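Local coordinates for protein DNA polymerase sliding clamp (Archaeoglobus fulgidus, PDB 1RWZ) that probably encircles DNA as a ring of three identical subunits and serves as a moving platform that tethers the polymerase and other proteins to DNA during replication, at residues I131-D134 with A135-K139; R16-V19 with A20-E24. All coordinates share one frame; numbering follows the deposited sequence.

Contact 1 of 2, residues I131-D134 with A135-K139; sequences IVMD and AGEFK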
ATOM      1  N   ILE A 131     -32.799  -2.639 -11.345  1.00 14.67           N
ATOM      2  CA  ILE A 131     -31.609  -2.418 -12.152  1.00 14.46           C
ATOM      3  C   ILE A 131     -30.530  -3.425 -11.776  1.00 14.35           C
ATOM      4  O   ILE A 131     -30.176  -3.540 -10.605  1.00 14.10           O
ATOM      5  CB  ILE A 131     -31.044  -0.989 -11.913  1.00 14.43           C
ATOM      6  CG1 ILE A 131     -32.139   0.060 -12.133  1.00 14.54           C
ATOM      7  CG2 ILE A 131     -29.877  -0.721 -12.844  1.00 15.14           C
ATOM      8  CD1 ILE A 131     -32.714   0.628 -10.844  1.00 16.13           C
ATOM      9  N   VAL A 132     -30.013  -4.153 -12.763  1.00 13.77           N
ATOM     10  CA  VAL A 132     -28.959  -5.132 -12.508  1.00 13.41           C
ATOM     11  C   VAL A 132     -27.704  -4.686 -13.252  1.00 13.58           C
ATOM     12  O   VAL A 132     -27.741  -4.433 -14.460  1.00 13.53           O
ATOM     13  CB  VAL A 132     -29.372  -6.550 -12.971  1.00 14.11           C
ATOM     14  CG1 VAL A 132     -28.264  -7.554 -12.634  1.00 14.05           C
ATOM     15  CG2 VAL A 132     -30.665  -6.961 -12.283  1.00 14.32           C
ATOM     16  N   MET A 133     -26.599  -4.577 -12.521  1.00 13.26           N
ATOM     17  CA  MET A 133     -25.337  -4.123 -13.096  1.00 14.46           C
ATOM     18  C   MET A 133     -24.153  -4.727 -12.362  1.00 14.12           C
ATOM     19  O   MET A 133     -24.316  -5.504 -11.421  1.00 14.61           O
ATOM     20  CB  MET A 133     -25.250  -2.594 -13.009  1.00 15.14           C
ATOM     21  CG  MET A 133     -25.284  -2.060 -11.576  1.00 16.61           C
ATOM     22  SD  MET A 133     -25.335  -0.249 -11.478  1.00 18.76           S
ATOM     23  CE  MET A 133     -23.753   0.142 -12.173  1.00 18.38           C
ATOM     24  N   ASP A 134     -22.954  -4.366 -12.804  1.00 14.17           N
ATOM     25  CA  ASP A 134     -21.738  -4.844 -12.165  1.00 14.33           C
ATOM     26  C   ASP A 134     -21.513  -3.995 -10.917  1.00 13.73           C
ATOM     27  O   ASP A 134     -21.583  -2.771 -10.983  1.00 14.13           O
ATOM     28  CB  ASP A 134     -20.548  -4.676 -13.102  1.00 16.23           C
ATOM     29  CG  ASP A 134     -19.261  -5.175 -12.488  1.00 17.99           C
ATOM     30  OD1 ASP A 134     -19.018  -6.397 -12.530  1.00 20.50           O
ATOM     31  OD2 ASP A 134     -18.502  -4.344 -11.948  1.00 20.88           O
ATOM     32  N   ALA A 135     -21.244  -4.644  -9.788  1.00 14.49           N
ATOM     33  CA  ALA A 135     -21.027  -3.936  -8.527  1.00 14.89           C
ATOM     34  C   ALA A 135     -19.803  -3.024  -8.574  1.00 16.39           C
ATOM     35  O   ALA A 135     -19.775  -1.980  -7.920  1.00 15.16           O
ATOM     36  CB  ALA A 135     -20.890  -4.934  -7.387  1.00 15.04           C
ATOM     37  N   GLY A 136     -18.796  -3.420  -9.350  1.00 16.35           N
ATOM     38  CA  GLY A 136     -17.593  -2.612  -9.460  1.00 17.36           C
ATOM     39  C   GLY A 136     -17.864  -1.294 -10.154  1.00 18.08           C
ATOM     40  O   GLY A 136     -17.299  -0.256  -9.791  1.00 18.99           O
ATOM     41  N   GLU A 137     -18.729  -1.331 -11.163  1.00 17.81           N
ATOM     42  CA  GLU A 137     -19.093  -0.138 -11.910  1.00 19.03           C
ATOM     43  C   GLU A 137     -19.874   0.802 -10.991  1.00 18.73           C
ATOM     44  O   GLU A 137     -19.673   2.019 -11.012  1.00 18.36           O
ATOM     45  CB  GLU A 137     -19.949  -0.518 -13.118  1.00 20.99           C
ATOM     46  CG  GLU A 137     -20.325   0.641 -14.022  1.00 23.33           C
ATOM     47  CD  GLU A 137     -19.126   1.275 -14.718  1.00 26.20           C
ATOM     48  OE1 GLU A 137     -17.989   0.781 -14.556  1.00 27.90           O
ATOM     49  OE2 GLU A 137     -19.327   2.273 -15.437  1.00 27.77           O
ATOM     50  N   PHE A 138     -20.762   0.224 -10.187  1.00 16.95           N
ATOM     51  CA  PHE A 138     -21.568   0.998  -9.242  1.00 16.94           C
ATOM     52  C   PHE A 138     -20.629   1.654  -8.232  1.00 17.43           C
ATOM     53  O   PHE A 138     -20.750   2.843  -7.927  1.00 17.61           O
ATOM     54  CB  PHE A 138     -22.547   0.069  -8.516  1.00 15.72           C
ATOM     55  CG  PHE A 138     -23.382   0.754  -7.462  1.00 16.04           C
ATOM     56  CD1 PHE A 138     -24.459   1.558  -7.817  1.00 15.87           C
ATOM     57  CD2 PHE A 138     -23.101   0.567  -6.113  1.00 16.04           C
ATOM     58  CE1 PHE A 138     -25.253   2.165  -6.833  1.00 15.87           C
ATOM     59  CE2 PHE A 138     -23.886   1.170  -5.124  1.00 16.07           C
ATOM     60  CZ  PHE A 138     -24.962   1.968  -5.487  1.00 15.19           C
ATOM     61  N   LYS A 139     -19.681   0.868  -7.731  1.00 17.45           N
ATOM     62  CA  LYS A 139     -18.707   1.341  -6.755  1.00 19.07           C
ATOM     63  C   LYS A 139     -17.949   2.553  -7.293  1.00 19.53           C
ATOM     64  O   LYS A 139     -17.706   3.514  -6.564  1.00 18.35           O
ATOM     65  CB  LYS A 139     -17.737   0.204  -6.413  1.00 19.49           C
ATOM     66  CG  LYS A 139     -16.712   0.507  -5.330  1.00 20.67           C
ATOM     67  CD  LYS A 139     -16.021  -0.777  -4.893  1.00 21.52           C
ATOM     68  CE  LYS A 139     -15.000  -0.535  -3.791  1.00 21.76           C
ATOM     69  NZ  LYS A 139     -14.503  -1.821  -3.215  1.00 22.82           N
TER

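Contact 2 of 2, residues R16-V19 with A20-E24; sequences RAIV and ALVSE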
ATOM      1  N   ARG A  16     -17.137  -8.793   7.218  1.00 17.07           N
ATOM      2  CA  ARG A  16     -16.906  -7.374   6.976  1.00 18.32           C
ATOM      3  C   ARG A  16     -18.207  -6.641   6.651  1.00 18.10           C
ATOM      4  O   ARG A  16     -18.406  -5.501   7.077  1.00 18.02           O
ATOM      5  CB  ARG A  16     -15.918  -7.174   5.827  1.00 19.95           C
ATOM      6  CG  ARG A  16     -15.620  -5.708   5.536  1.00 23.86           C
ATOM      7  CD  ARG A  16     -14.536  -5.546   4.487  1.00 26.86           C
ATOM      8  NE  ARG A  16     -14.229  -4.140   4.238  1.00 31.38           N
ATOM      9  CZ  ARG A  16     -13.288  -3.721   3.397  1.00 33.05           C
ATOM     10  NH1 ARG A  16     -12.563  -4.603   2.720  1.00 34.46           N
ATOM     11  NH2 ARG A  16     -13.067  -2.422   3.235  1.00 34.60           N
ATOM     12  N   ALA A  17     -19.088  -7.297   5.899  1.00 17.29           N
ATOM     13  CA  ALA A  17     -20.360  -6.690   5.514  1.00 17.53           C
ATOM     14  C   ALA A  17     -21.247  -6.409   6.722  1.00 17.59           C
ATOM     15  O   ALA A  17     -21.934  -5.389   6.769  1.00 17.81           O
ATOM     16  CB  ALA A  17     -21.097  -7.596   4.529  1.00 17.70           C
ATOM     17  N   ILE A  18     -21.231  -7.315   7.694  1.00 17.35           N
ATOM     18  CA  ILE A  18     -22.052  -7.162   8.891  1.00 18.32           C
ATOM     19  C   ILE A  18     -21.461  -6.174   9.890  1.00 18.94           C
ATOM     20  O   ILE A  18     -22.175  -5.317  10.411  1.00 18.91           O
ATOM     21  CB  ILE A  18     -22.256  -8.519   9.604  1.00 18.47           C
ATOM     22  CG1 ILE A  18     -23.051  -9.465   8.700  1.00 18.28           C
ATOM     23  CG2 ILE A  18     -23.001  -8.321  10.921  1.00 19.12           C
ATOM     24  CD1 ILE A  18     -23.184 -10.869   9.251  1.00 18.72           C
ATOM     25  N   VAL A  19     -20.162  -6.287  10.150  1.00 18.55           N
ATOM     26  CA  VAL A  19     -19.515  -5.406  11.118  1.00 20.00           C
ATOM     27  C   VAL A  19     -19.528  -3.950  10.657  1.00 20.31           C
ATOM     28  O   VAL A  19     -19.315  -3.031  11.451  1.00 20.59           O
ATOM     29  CB  VAL A  19     -18.055  -5.867  11.413  1.00 19.92           C
ATOM     30  CG1 VAL A  19     -17.137  -5.488  10.270  1.00 19.87           C
ATOM     31  CG2 VAL A  19     -17.574  -5.263  12.729  1.00 21.10           C
ATOM     32  N   ALA A  20     -19.783  -3.735   9.372  1.00 21.00           N
ATOM     33  CA  ALA A  20     -19.843  -2.381   8.843  1.00 21.41           C
ATOM     34  C   ALA A  20     -20.969  -1.617   9.546  1.00 21.82           C
ATOM     35  O   ALA A  20     -20.903  -0.396   9.694  1.00 21.98           O
ATOM     36  CB  ALA A  20     -20.094  -2.416   7.338  1.00 22.20           C
ATOM     37  N   LEU A  21     -21.994  -2.345   9.983  1.00 21.81           N
ATOM     38  CA  LEU A  21     -23.134  -1.725  10.654  1.00 22.70           C
ATOM     39  C   LEU A  21     -23.247  -1.997  12.151  1.00 22.87           C
ATOM     40  O   LEU A  21     -23.637  -1.108  12.905  1.00 23.27           O
ATOM     41  CB  LEU A  21     -24.448  -2.151   9.984  1.00 22.41           C
ATOM     42  CG  LEU A  21     -24.668  -1.780   8.515  1.00 22.95           C
ATOM     43  CD1 LEU A  21     -26.103  -2.131   8.129  1.00 23.20           C
ATOM     44  CD2 LEU A  21     -24.407  -0.297   8.296  1.00 23.71           C
ATOM     45  N   VAL A  22     -22.922  -3.214  12.583  1.00 22.29           N
ATOM     46  CA  VAL A  22     -23.035  -3.567  14.000  1.00 22.05           C
ATOM     47  C   VAL A  22     -21.823  -4.317  14.552  1.00 23.01           C
ATOM     48  O   VAL A  22     -21.062  -4.927  13.802  1.00 22.03           O
ATOM     49  CB  VAL A  22     -24.297  -4.427  14.261  1.00 21.62           C
ATOM     50  CG1 VAL A  22     -25.557  -3.632  13.906  1.00 21.38           C
ATOM     51  CG2 VAL A  22     -24.238  -5.710  13.442  1.00 21.46           C
ATOM     52  N   SER A  23     -21.659  -4.283  15.872  1.00 23.44           N
ATOM     53  CA  SER A  23     -20.534  -4.953  16.514  1.00 24.39           C
ATOM     54  C   SER A  23     -20.914  -6.319  17.075  1.00 24.47           C
ATOM     55  O   SER A  23     -20.045  -7.104  17.459  1.00 24.43           O
ATOM     56  CB  SER A  23     -19.964  -4.070  17.628  1.00 25.60           C
ATOM     57  OG  SER A  23     -20.929  -3.841  18.634  1.00 27.30           O
ATOM     58  N   GLU A  24     -22.213  -6.595  17.128  1.00 24.37           N
ATOM     59  CA  GLU A  24     -22.727  -7.872  17.615  1.00 24.91           C
ATOM     60  C   GLU A  24     -23.872  -8.254  16.696  1.00 23.87           C
ATOM     61  O   GLU A  24     -24.546  -7.379  16.151  1.00 23.41           O
ATOM     62  CB  GLU A  24     -23.292  -7.752  19.030  1.00 28.23           C
ATOM     63  CG  GLU A  24     -22.413  -7.057  20.038  1.00 32.57           C
ATOM     64  CD  GLU A  24     -23.061  -7.030  21.404  1.00 34.50           C
ATOM     65  OE1 GLU A  24     -24.241  -6.624  21.489  1.00 36.78           O
ATOM     66  OE2 GLU A  24     -22.398  -7.414  22.390  1.00 36.68           O
TER

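Contact 1 of 2, residues I131-D134 with A135-K139
Asp-134 and Gly-136 meet through the carboxylate: OD2 of Asp-134 lies 2.8 Å from the N of Gly-136, a short but bent and therefore weak bond. The same oxygen receives the N-H of Glu-137, with its N 3.1 Å from OD2 of Asp-134 and an N-H...O angle of 139°, on the anti lone pair, away from OD1. Asp-134 also accepts through its backbone, where the N of Phe-138 bonds to O of Asp-134 at 3.2 Å. CG of Asp-134 stands trans to its own N (chi1 -179°), which carries the carboxylate out over the first turn. These bonds make Asp-134 the N-cap of helix 135-146, at the point where strand 129-134 ends and the chain turns by about a right angle (89° between the short axes) in the C-terminal half of the clamp subunit. The buried Met-133 side chain crosses that of Phe-138 at about a right angle. Its chain bends at chi3, bringing CE against the first turn of the helix, 3.6 Å from N of Phe-138 and 3.9 Å from CG of Glu-137. The sulfur makes an oblique Met-aromatic contact, SD lying 5.4 Å from the centroid of the Phe-138 ring. Further out, OD1 of Asp-134 accepts from the N of Gly-208, fixing the carboxylate's rotation from its other oxygen; Phe-174 packs against both Met-133 and Glu-137, and Leu-211 and Ile-213 of strand 210-215 touch Phe-138.

Contact 2 of 2, residues R16-V19 with A20-E24
The flat group shared by Ile-18, Leu-21 and Val-22 is the Ile-18 peptide carbonyl. The N-H of Val-22 approaches in the carbonyl plane, with N 3.1 Å from O of Ile-18 and a nearly straight 172° at the hydrogen. Over one face stands the N-H of Leu-21, its N 3.0 Å from O of Ile-18 and 48° out of the plane. Two donors thus grip one oxygen. Val-22 closes an ordinary i to i+4 bond; that of Leu-21 is i to i+3, the tightening expected where helix 8-19 runs out into the loop leading to strand 24-30. Two residues earlier, the bond from N of Ala-20 to O of Arg-16 is weak, bent to 129°. A CA-H...O contact spans Val-19 to Val-22, CA of Val-19 lying 3.1 Å from O of Val-22. Among side chains, CG2 of Ile-18 meets CG2 of Val-22 at 3.8 Å; the Val-22 methyl sits between its own N and carbonyl carbon, which directs it back at the helix. CB of Ala-20 rests 3.5 Å from O of Ala-17, an oxygen that also accepts from the hydroxyl of Tyr-236. Met-71 and Val-49 pack on Ile-18, while Ala-38 meets Val-22.

In the fold
Contact 2 comes first along the chain, within the N-terminal PCNA domain, and contact 1 follows in the C-terminal domain. Their centres are 22 Å apart, on opposite sides of the chain's centre, and their nearest atoms, about 7 Å apart, do not touch. Contact 2 marks the exit of helix 8-19, contact 1 the entry of helix 135-146. Both helices occupy equivalent places, each directly following the first strand of its half, 2-7 or 129-134, as expected for the repeated fold of sliding clamps. The nine-stranded sheet links the halves: strand 24-30, to which contact 2 leads, and strand 129-134 both belong to it. Three such subunits form the toroid through which DNA passes.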